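Local coordinates for AvrL567-D (Melampsora lini, PDB 2QVT), which is an avirulence protein of the flax rust fungus, probably recognised by flax resistance proteins that trigger disease resistance, at residues M64-F69 with T121-Q126; G74-E79 with V103-D108; C83-H88 with N95-L100. One frame throughout, in Å; residues are numbered along the deposited sequence.

Interaction 1: residues M64-F69 with T121-Q126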
loop_
_atom_site.group_PDB
_atom_site.type_symbol
_atom_site.label_atom_id
_atom_site.label_comp_id
_atom_site.label_asym_id
_atom_site.label_seq_id
_atom_site.Cartn_x
_atom_site.Cartn_y
_atom_site.Cartn_z
ATOM N N MET A 64 -8.515 9.691 -2.515
ATOM C CA MET A 64 -7.290 8.934 -2.218
ATOM C C MET A 64 -7.255 8.580 -0.744
ATOM O O MET A 64 -6.270 8.812 -0.078
ATOM C CB MET A 64 -6.026 9.719 -2.612
ATOM C CG MET A 64 -5.974 10.097 -4.096
ATOM S SD MET A 64 -4.551 11.127 -4.550
ATOM C CE MET A 64 -4.957 12.738 -3.847
ATOM N N THR A 65 -8.333 7.989 -0.243
ATOM C CA THR A 65 -8.421 7.672 1.175
ATOM C C THR A 65 -7.708 6.371 1.511
ATOM O O THR A 65 -7.383 6.128 2.657
ATOM C CB THR A 65 -9.875 7.637 1.668
ATOM O OG1 THR A 65 -10.533 6.510 1.120
ATOM C CG2 THR A 65 -10.630 8.872 1.230
ATOM N N MET A 66 -7.443 5.541 0.509
ATOM C CA MET A 66 -6.746 4.288 0.722
ATOM C C MET A 66 -6.315 3.696 -0.615
ATOM O O MET A 66 -6.959 3.923 -1.653
ATOM C CB MET A 66 -7.644 3.264 1.463
ATOM C CG MET A 66 -8.808 2.732 0.624
ATOM S SD MET A 66 -9.741 1.483 1.534
ATOM C CE MET A 66 -10.594 2.512 2.710
ATOM N N PRO A 67 -5.243 2.883 -0.588
ATOM C CA PRO A 67 -4.897 2.186 -1.815
ATOM C C PRO A 67 -5.740 0.935 -1.977
ATOM O O PRO A 67 -6.251 0.366 -0.987
ATOM C CB PRO A 67 -3.432 1.802 -1.588
ATOM C CG PRO A 67 -3.374 1.548 -0.053
ATOM C CD PRO A 67 -4.345 2.553 0.543
ATOM N N LEU A 68 -5.861 0.498 -3.223
ATOM C CA LEU A 68 -6.462 -0.800 -3.575
ATOM C C LEU A 68 -5.397 -1.702 -4.257
ATOM O O LEU A 68 -4.424 -1.221 -4.842
ATOM C CB LEU A 68 -7.684 -0.596 -4.484
ATOM C CG LEU A 68 -8.858 0.295 -3.983
ATOM C CD1 LEU A 68 -9.995 0.265 -5.032
ATOM C CD2 LEU A 68 -9.413 -0.046 -2.558
ATOM N N PHE A 69 -5.622 -3.000 -4.195
ATOM C CA PHE A 69 -4.644 -3.981 -4.572
ATOM C C PHE A 69 -5.273 -5.000 -5.509
ATOM O O PHE A 69 -6.462 -5.334 -5.375
ATOM C CB PHE A 69 -4.117 -4.659 -3.317
ATOM C CG PHE A 69 -3.490 -3.695 -2.371
ATOM C CD1 PHE A 69 -2.159 -3.261 -2.569
ATOM C CD2 PHE A 69 -4.219 -3.168 -1.303
ATOM C CE1 PHE A 69 -1.586 -2.373 -1.723
ATOM C CE2 PHE A 69 -3.623 -2.256 -0.441
ATOM C CZ PHE A 69 -2.304 -1.853 -0.670
ATOM N N THR A 121 -5.007 -1.515 12.985
ATOM C CA THR A 121 -4.654 -1.285 11.567
ATOM C C THR A 121 -5.423 -0.077 11.026
ATOM O O THR A 121 -6.619 -0.119 10.928
ATOM C CB THR A 121 -4.935 -2.568 10.729
ATOM O OG1 THR A 121 -4.222 -3.666 11.308
ATOM C CG2 THR A 121 -4.501 -2.429 9.268
ATOM N N ARG A 122 -4.730 1.011 10.708
ATOM C CA ARG A 122 -5.363 2.170 10.031
ATOM C C ARG A 122 -6.019 1.741 8.716
ATOM O O ARG A 122 -5.392 1.025 7.923
ATOM C CB ARG A 122 -4.330 3.268 9.740
ATOM C CG ARG A 122 -3.501 3.697 10.957
ATOM C CD ARG A 122 -3.923 5.037 11.461
ATOM N NE ARG A 122 -4.105 5.065 12.917
ATOM C CZ ARG A 122 -5.166 5.593 13.529
ATOM N NH1 ARG A 122 -6.116 6.184 12.820
ATOM N NH2 ARG A 122 -5.264 5.549 14.867
ATOM N N ARG A 123 -7.266 2.178 8.481
ATOM C CA ARG A 123 -7.900 1.908 7.178
ATOM C C ARG A 123 -7.629 3.000 6.138
ATOM O O ARG A 123 -7.597 2.732 4.967
ATOM C CB ARG A 123 -9.401 1.505 7.277
ATOM C CG ARG A 123 -10.382 2.597 7.639
ATOM C CD ARG A 123 -11.886 2.136 7.550
ATOM N NE ARG A 123 -12.445 2.141 6.177
ATOM C CZ ARG A 123 -12.817 3.232 5.492
ATOM N NH1 ARG A 123 -12.693 4.442 6.017
ATOM N NH2 ARG A 123 -13.312 3.118 4.257
ATOM N N THR A 124 -7.404 4.226 6.588
ATOM C CA THR A 124 -7.195 5.308 5.647
ATOM C C THR A 124 -5.845 5.974 5.856
ATOM O O THR A 124 -5.235 5.864 6.932
ATOM C CB THR A 124 -8.307 6.371 5.708
ATOM O OG1 THR A 124 -8.215 7.040 6.965
ATOM C CG2 THR A 124 -9.680 5.741 5.499
ATOM N N ILE A 125 -5.376 6.598 4.782
ATOM C CA ILE A 125 -4.127 7.342 4.755
ATOM C C ILE A 125 -4.220 8.607 5.646
ATOM O O ILE A 125 -5.220 9.310 5.638
ATOM C CB ILE A 125 -3.710 7.634 3.257
ATOM C CG1 ILE A 125 -3.567 6.314 2.487
ATOM C CG2 ILE A 125 -2.405 8.507 3.161
ATOM C CD1 ILE A 125 -2.494 5.348 3.088
ATOM N N GLN A 126 -3.195 8.832 6.468
ATOM C CA GLN A 126 -3.146 9.945 7.403
ATOM C C GLN A 126 -1.909 10.808 7.105
ATOM O O GLN A 126 -1.014 10.383 6.407
ATOM C CB GLN A 126 -3.018 9.418 8.841
ATOM C CG GLN A 126 -4.012 8.336 9.267
ATOM C CD GLN A 126 -5.417 8.859 9.508
ATOM O OE1 GLN A 126 -5.629 10.043 9.822
ATOM N NE2 GLN A 126 -6.390 7.977 9.355
HETATM O O HOH W 1 -7.313 9.228 4.001
HETATM O O HOH W 2 -12.806 5.968 2.801
#
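The methyl end of M66 lies over one face of the R123 guanidinium, CE approaching NH2 to 3.2 Å and CZ to 3.6 Å, and the two side chains pass each other obliquely. Both bend at chi3, M66 turning at 73° and R123 the other way at -81°, which brings CE over the guanidinium. At the same guanidinium, NH2 donates to a water 3.2 Å away that in turn donates to T65 OG1. That hydroxyl also hydrogen-bonds D60 OD2, so the water ties the arginine to an already anchored threonine.

Between the side chains the backbones meet through T65 O. It accepts a bond from I125 N at 3.0 Å, nearly straight at the hydrogen (161°), and the CA-H of T124 makes a second, weaker approach, with CA 3.1 Å from T65 O. A further water donates to I125 O and only weakly to T65 O. I125 points toward the 64-69 segment and supplies the apolar half of the contact: CG1 packs by M66 CA at 4.2 Å, while CD1 meets P67 CD at the same separation. Past this point I125 also touches I86 of strand 81-86.

The contact thus joins the turn leading into strand 67-71, and P67 at its start, to the long loop preceding strand 141-148. Strand 67-71 is an outermost strand of the three-stranded antiparallel sheet, and loop packing of this kind joins the two sheets of the beta sandwich at this edge strand.

Interaction 2: residues G74-E79 with V103-D108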
loop_
_atom_site.group_PDB
_atom_site.type_symbol
_atom_site.label_atom_id
_atom_site.label_comp_id
_atom_site.label_asym_id
_atom_site.label_seq_id
_atom_site.Cartn_x
_atom_site.Cartn_y
_atom_site.Cartn_z
ATOM N N GLY A 74 -0.007 -14.043 -11.725
ATOM C CA GLY A 74 -0.367 -15.338 -12.291
ATOM C C GLY A 74 -0.700 -16.421 -11.267
ATOM O O GLY A 74 -0.610 -16.202 -10.059
ATOM N N GLU A 75 -1.057 -17.604 -11.766
ATOM C CA GLU A 75 -1.652 -18.677 -10.961
ATOM C C GLU A 75 -0.749 -19.246 -9.885
ATOM O O GLU A 75 0.426 -19.526 -10.111
ATOM C CB GLU A 75 -2.222 -19.806 -11.841
ATOM C CG GLU A 75 -2.297 -21.197 -11.098
ATOM C CD GLU A 75 -3.330 -22.185 -11.660
ATOM O OE1 GLU A 75 -3.667 -22.100 -12.874
ATOM O OE2 GLU A 75 -3.785 -23.058 -10.873
ATOM N N GLN A 76 -1.320 -19.399 -8.696
ATOM C CA GLN A 76 -0.605 -19.997 -7.581
ATOM C C GLN A 76 -1.321 -21.265 -7.132
ATOM O O GLN A 76 -2.549 -21.274 -6.933
ATOM C CB GLN A 76 -0.448 -19.009 -6.413
ATOM C CG GLN A 76 0.322 -17.757 -6.783
ATOM C CD GLN A 76 1.705 -18.052 -7.383
ATOM O OE1 GLN A 76 2.443 -18.883 -6.871
ATOM N NE2 GLN A 76 2.058 -17.347 -8.452
ATOM N N ALA A 77 -0.530 -22.335 -7.017
ATOM C CA ALA A 77 -0.933 -23.573 -6.354
ATOM C C ALA A 77 -1.693 -23.248 -5.050
ATOM O O ALA A 77 -2.944 -23.193 -5.037
ATOM C CB ALA A 77 0.324 -24.487 -6.100
ATOM N N GLU A 78 -0.942 -22.998 -3.978
ATOM C CA GLU A 78 -1.532 -22.581 -2.716
ATOM C C GLU A 78 -1.734 -21.054 -2.688
ATOM O O GLU A 78 -1.028 -20.306 -3.360
ATOM C CB GLU A 78 -0.653 -23.026 -1.522
ATOM C CG GLU A 78 -0.570 -24.557 -1.256
ATOM C CD GLU A 78 -1.931 -25.274 -1.178
ATOM O OE1 GLU A 78 -2.913 -24.735 -0.575
ATOM O OE2 GLU A 78 -2.001 -26.410 -1.723
ATOM N N GLU A 79 -2.706 -20.610 -1.897
ATOM C CA GLU A 79 -2.923 -19.189 -1.697
ATOM C C GLU A 79 -1.708 -18.544 -1.006
ATOM O O GLU A 79 -1.263 -19.027 0.028
ATOM C CB GLU A 79 -4.191 -18.950 -0.896
ATOM C CG GLU A 79 -4.463 -17.468 -0.777
ATOM C CD GLU A 79 -5.836 -17.146 -0.236
ATOM O OE1 GLU A 79 -5.948 -16.752 0.933
ATOM O OE2 GLU A 79 -6.813 -17.261 -0.981
ATOM N N VAL A 103 -2.720 -8.778 1.726
ATOM C CA VAL A 103 -3.258 -9.008 0.427
ATOM C C VAL A 103 -2.924 -10.466 0.080
ATOM O O VAL A 103 -2.050 -11.070 0.704
ATOM C CB VAL A 103 -2.726 -7.962 -0.594
ATOM C CG1 VAL A 103 -3.283 -6.559 -0.247
ATOM C CG2 VAL A 103 -1.220 -7.958 -0.622
ATOM N N ASN A 104 -3.610 -11.041 -0.895
ATOM C CA ASN A 104 -3.278 -12.405 -1.265
ATOM C C ASN A 104 -3.412 -12.667 -2.767
ATOM O O ASN A 104 -3.970 -11.842 -3.510
ATOM C CB ASN A 104 -4.102 -13.396 -0.427
ATOM C CG ASN A 104 -5.561 -13.186 -0.581
ATOM O OD1 ASN A 104 -6.115 -13.545 -1.605
ATOM N ND2 ASN A 104 -6.200 -12.563 0.423
ATOM N N SER A 105 -2.839 -13.793 -3.197
ATOM C CA SER A 105 -2.907 -14.252 -4.586
ATOM C C SER A 105 -4.329 -14.581 -5.114
ATOM O O SER A 105 -4.515 -14.712 -6.313
ATOM C CB SER A 105 -1.947 -15.429 -4.816
ATOM O OG SER A 105 -2.238 -16.496 -3.922
ATOM N N ASN A 106 -5.327 -14.675 -4.225
ATOM C CA ASN A 106 -6.714 -14.736 -4.724
ATOM C C ASN A 106 -7.401 -13.401 -4.990
ATOM O O ASN A 106 -8.533 -13.403 -5.455
ATOM C CB ASN A 106 -7.606 -15.642 -3.856
ATOM C CG ASN A 106 -7.269 -17.092 -4.050
ATOM O OD1 ASN A 106 -6.767 -17.487 -5.105
ATOM N ND2 ASN A 106 -7.484 -17.884 -3.021
ATOM N N MET A 107 -6.754 -12.266 -4.728
ATOM C CA MET A 107 -7.374 -10.957 -5.065
ATOM C C MET A 107 -7.044 -10.621 -6.521
ATOM O O MET A 107 -6.516 -9.544 -6.825
ATOM C CB MET A 107 -6.828 -9.850 -4.146
ATOM C CG MET A 107 -7.057 -10.121 -2.668
ATOM S SD MET A 107 -6.144 -8.915 -1.686
ATOM C CE MET A 107 -7.115 -8.949 -0.177
ATOM N N ASP A 108 -7.324 -11.569 -7.418
ATOM C CA ASP A 108 -6.858 -11.475 -8.800
ATOM C C ASP A 108 -7.946 -11.119 -9.797
ATOM O O ASP A 108 -7.643 -10.833 -10.938
ATOM C CB ASP A 108 -6.108 -12.759 -9.229
ATOM C CG ASP A 108 -6.953 -14.053 -9.063
ATOM O OD1 ASP A 108 -7.919 -14.087 -8.263
ATOM O OD2 ASP A 108 -6.596 -15.072 -9.703
#
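The carboxylate of E79 is stacked on the side-chain amide of N104, the two planes only 9° apart, in a contact where no hydrogen bond joins the two segments; the same carboxylate is modelled too close to the N106 amide, however, so its exact placing is uncertain. The type I beta turn N104-M107 starts on the last residue of strand 98-104, and the loop 74-79 leading into strand 81-86 lies alongside it at the surface. E79 extends fully, with CG anti to the backbone N (chi1 -176°), which carries its carboxylate across the turn: as modelled, OE1 lies 3.9 Å from N104 CG.

S105 packs against the E79 backbone. Its OG sits 3.6 Å from E79 CA and is hydrogen-bonded to L80 N, so the hydroxyl is secured by the backbone just beyond the loop, where S105 and L80 also pair through their main chains. Q76 CG also rests on S105 CB at 3.8 Å, and W71 of strand 67-71 adjoins both residues. The turn is closed by M107 N to N104 O at 3.1 Å and backed by a weak bond from N106 N to N104 OD1.

Beyond CG, Q76 bends away from the turn at chi2 (-55°), and its NE2 makes a weak hydrogen bond to G74 O at 3.3 Å.

Interaction 3: residues C83-H88 with N95-L100; sequences CVHIAH and NLARTL
Strands 81-86 and 98-104 form an antiparallel beta hairpin, and this contact lies at its loop end. I86 and R98 are a hydrogen-bonded pair: I86 N reaches R98 O at 2.8 Å, and R98 N answers to I86 O. One step along, H85 and T99 make the non-hydrogen-bonded pair, followed by L100 N to V84 O at 2.8 Å.

Apolar packing follows the same ladder. L100 CD1 has two neighbours, I86 CD1 at 4.0 Å and V84 CG1 at 4.1 Å; beyond them V84 touches F69 and L100 touches P67, both of the facing sheet.

Beyond the I86-R98 pair, toward the loop, H88 receives the guanidinium of R98 flat on its ring, centres 3.7 Å apart and planes within 8°. Bends at chi2 and chi3 (47° and 59°) fold the arginine back over the imidazole. The opposite face of the guanidinium is covered by L96 CD2, so the group is sandwiched between ring and methyl. F128 and H129 also meet the H88 ring. A water joins H88 N to L96 O, and the same L96 O accepts R98 NH2 at 3.0 Å.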
loop_
_atom_site.group_PDB
_atom_site.type_symbol
_atom_site.label_atom_id
_atom_site.label_comp_id
_atom_site.label_asym_id
_atom_site.label_seq_id
_atom_site.Cartn_x
_atom_site.Cartn_y
_atom_site.Cartn_z
ATOM N N CYS A 83 1.882 -9.208 3.848
ATOM C CA CYS A 83 1.631 -8.034 4.639
ATOM C C CYS A 83 2.005 -6.818 3.814
ATOM O O CYS A 83 3.019 -6.814 3.104
ATOM C CB CYS A 83 2.509 -8.110 5.875
ATOM S SG CYS A 83 1.739 -7.418 7.326
ATOM N N VAL A 84 1.145 -5.813 3.840
ATOM C CA VAL A 84 1.444 -4.553 3.173
ATOM C C VAL A 84 1.975 -3.627 4.256
ATOM O O VAL A 84 1.217 -3.144 5.075
ATOM C CB VAL A 84 0.210 -3.877 2.545
ATOM C CG1 VAL A 84 0.653 -2.602 1.796
ATOM C CG2 VAL A 84 -0.530 -4.839 1.626
ATOM N N HIS A 85 3.280 -3.428 4.264
ATOM C CA HIS A 85 3.923 -2.511 5.183
ATOM C C HIS A 85 3.892 -1.074 4.638
ATOM O O HIS A 85 3.973 -0.832 3.425
ATOM C CB HIS A 85 5.394 -2.947 5.425
ATOM C CG HIS A 85 5.557 -4.048 6.434
ATOM N ND1 HIS A 85 4.522 -4.882 6.819
ATOM C CD2 HIS A 85 6.636 -4.453 7.132
ATOM C CE1 HIS A 85 4.956 -5.756 7.711
ATOM N NE2 HIS A 85 6.236 -5.511 7.924
ATOM N N ILE A 86 3.802 -0.130 5.568
ATOM C CA ILE A 86 3.798 1.258 5.257
ATOM C C ILE A 86 4.685 1.972 6.277
ATOM O O ILE A 86 4.602 1.708 7.477
ATOM C CB ILE A 86 2.326 1.844 5.271
ATOM C CG1 ILE A 86 2.321 3.302 4.777
ATOM C CG2 ILE A 86 1.615 1.623 6.692
ATOM C CD1 ILE A 86 0.894 3.853 4.385
ATOM N N ALA A 87 5.512 2.889 5.774
ATOM C CA ALA A 87 6.280 3.794 6.572
ATOM C C ALA A 87 5.502 4.993 7.168
ATOM O O ALA A 87 4.541 5.522 6.581
ATOM C CB ALA A 87 7.518 4.303 5.711
ATOM N N HIS A 88 5.984 5.463 8.317
ATOM C CA HIS A 88 5.535 6.741 8.878
ATOM C C HIS A 88 6.624 7.806 8.641
ATOM O O HIS A 88 7.816 7.520 8.765
ATOM C CB HIS A 88 5.275 6.592 10.376
ATOM C CG HIS A 88 4.020 5.851 10.713
ATOM N ND1 HIS A 88 3.435 5.940 11.953
ATOM C CD2 HIS A 88 3.240 5.012 9.990
ATOM C CE1 HIS A 88 2.346 5.187 11.991
ATOM N NE2 HIS A 88 2.197 4.614 10.809
ATOM N N ASN A 95 11.491 4.183 12.242
ATOM C CA ASN A 95 12.157 3.050 11.597
ATOM C C ASN A 95 11.317 1.779 11.680
ATOM O O ASN A 95 11.720 0.719 11.196
ATOM C CB ASN A 95 13.555 2.829 12.220
ATOM C CG ASN A 95 14.556 3.939 11.841
ATOM O OD1 ASN A 95 14.820 4.189 10.656
ATOM N ND2 ASN A 95 15.120 4.589 12.843
ATOM N N LEU A 96 10.164 1.897 12.340
ATOM C CA LEU A 96 9.231 0.810 12.472
ATOM C C LEU A 96 8.091 0.925 11.429
ATOM O O LEU A 96 7.342 1.945 11.332
ATOM C CB LEU A 96 8.695 0.740 13.903
ATOM C CG LEU A 96 7.438 -0.123 14.140
ATOM C CD1 LEU A 96 7.798 -1.609 14.375
ATOM C CD2 LEU A 96 6.527 0.415 15.268
ATOM N N ALA A 97 7.944 -0.166 10.687
ATOM C CA ALA A 97 6.947 -0.262 9.639
ATOM C C ALA A 97 5.642 -0.597 10.281
ATOM O O ALA A 97 5.577 -1.342 11.264
ATOM C CB ALA A 97 7.328 -1.343 8.619
ATOM N N ARG A 98 4.590 -0.060 9.705
ATOM C CA ARG A 98 3.254 -0.359 10.157
ATOM C C ARG A 98 2.661 -1.237 9.085
ATOM O O ARG A 98 3.210 -1.411 8.016
ATOM C CB ARG A 98 2.435 0.932 10.293
ATOM C CG ARG A 98 2.079 1.462 11.667
ATOM C CD ARG A 98 3.152 1.558 12.775
ATOM N NE ARG A 98 4.353 2.364 12.584
ATOM C CZ ARG A 98 4.880 3.227 13.474
ATOM N NH1 ARG A 98 4.281 3.513 14.606
ATOM N NH2 ARG A 98 6.029 3.836 13.207
ATOM N N THR A 99 1.501 -1.779 9.384
ATOM C CA THR A 99 0.813 -2.591 8.394
ATOM C C THR A 99 -0.545 -1.992 7.948
ATOM O O THR A 99 -1.193 -1.292 8.734
ATOM C CB THR A 99 0.777 -4.078 8.843
ATOM O OG1 THR A 99 0.268 -4.874 7.782
ATOM C CG2 THR A 99 -0.030 -4.284 10.081
ATOM N N LEU A 100 -0.904 -2.175 6.660
ATOM C CA LEU A 100 -2.266 -1.855 6.151
ATOM C C LEU A 100 -3.244 -3.062 6.213
ATOM O O LEU A 100 -4.477 -2.924 5.989
ATOM C CB LEU A 100 -2.250 -1.171 4.733
ATOM C CG LEU A 100 -1.556 0.241 4.645
ATOM C CD1 LEU A 100 -1.278 0.749 3.229
ATOM C CD2 LEU A 100 -2.268 1.358 5.446
HETATM O O HOH W 3 8.058 3.627 9.678
#

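Followed from the N terminus, the chain supplies the first halves of all three contacts in order, 64-69, 74-79 and 83-88, then returns through the second halves in reverse, 95-100, 103-108 and 121-126. The loops therefore nest without crossing. Interaction 3 closes the short hairpin loop, interaction 2 encloses it where strand 98-104 ends, and interaction 1 encloses both, bringing the loop before strand 141-148 back to strand 67-71. Interactions 2 and 3 both use strand 98-104 of the four-stranded sheet, whereas interaction 1 starts from the other sheet. F69 packs on V103, linking interactions 1 and 2, and T121 CG2 packs on T99 and L100, linking interactions 1 and 3.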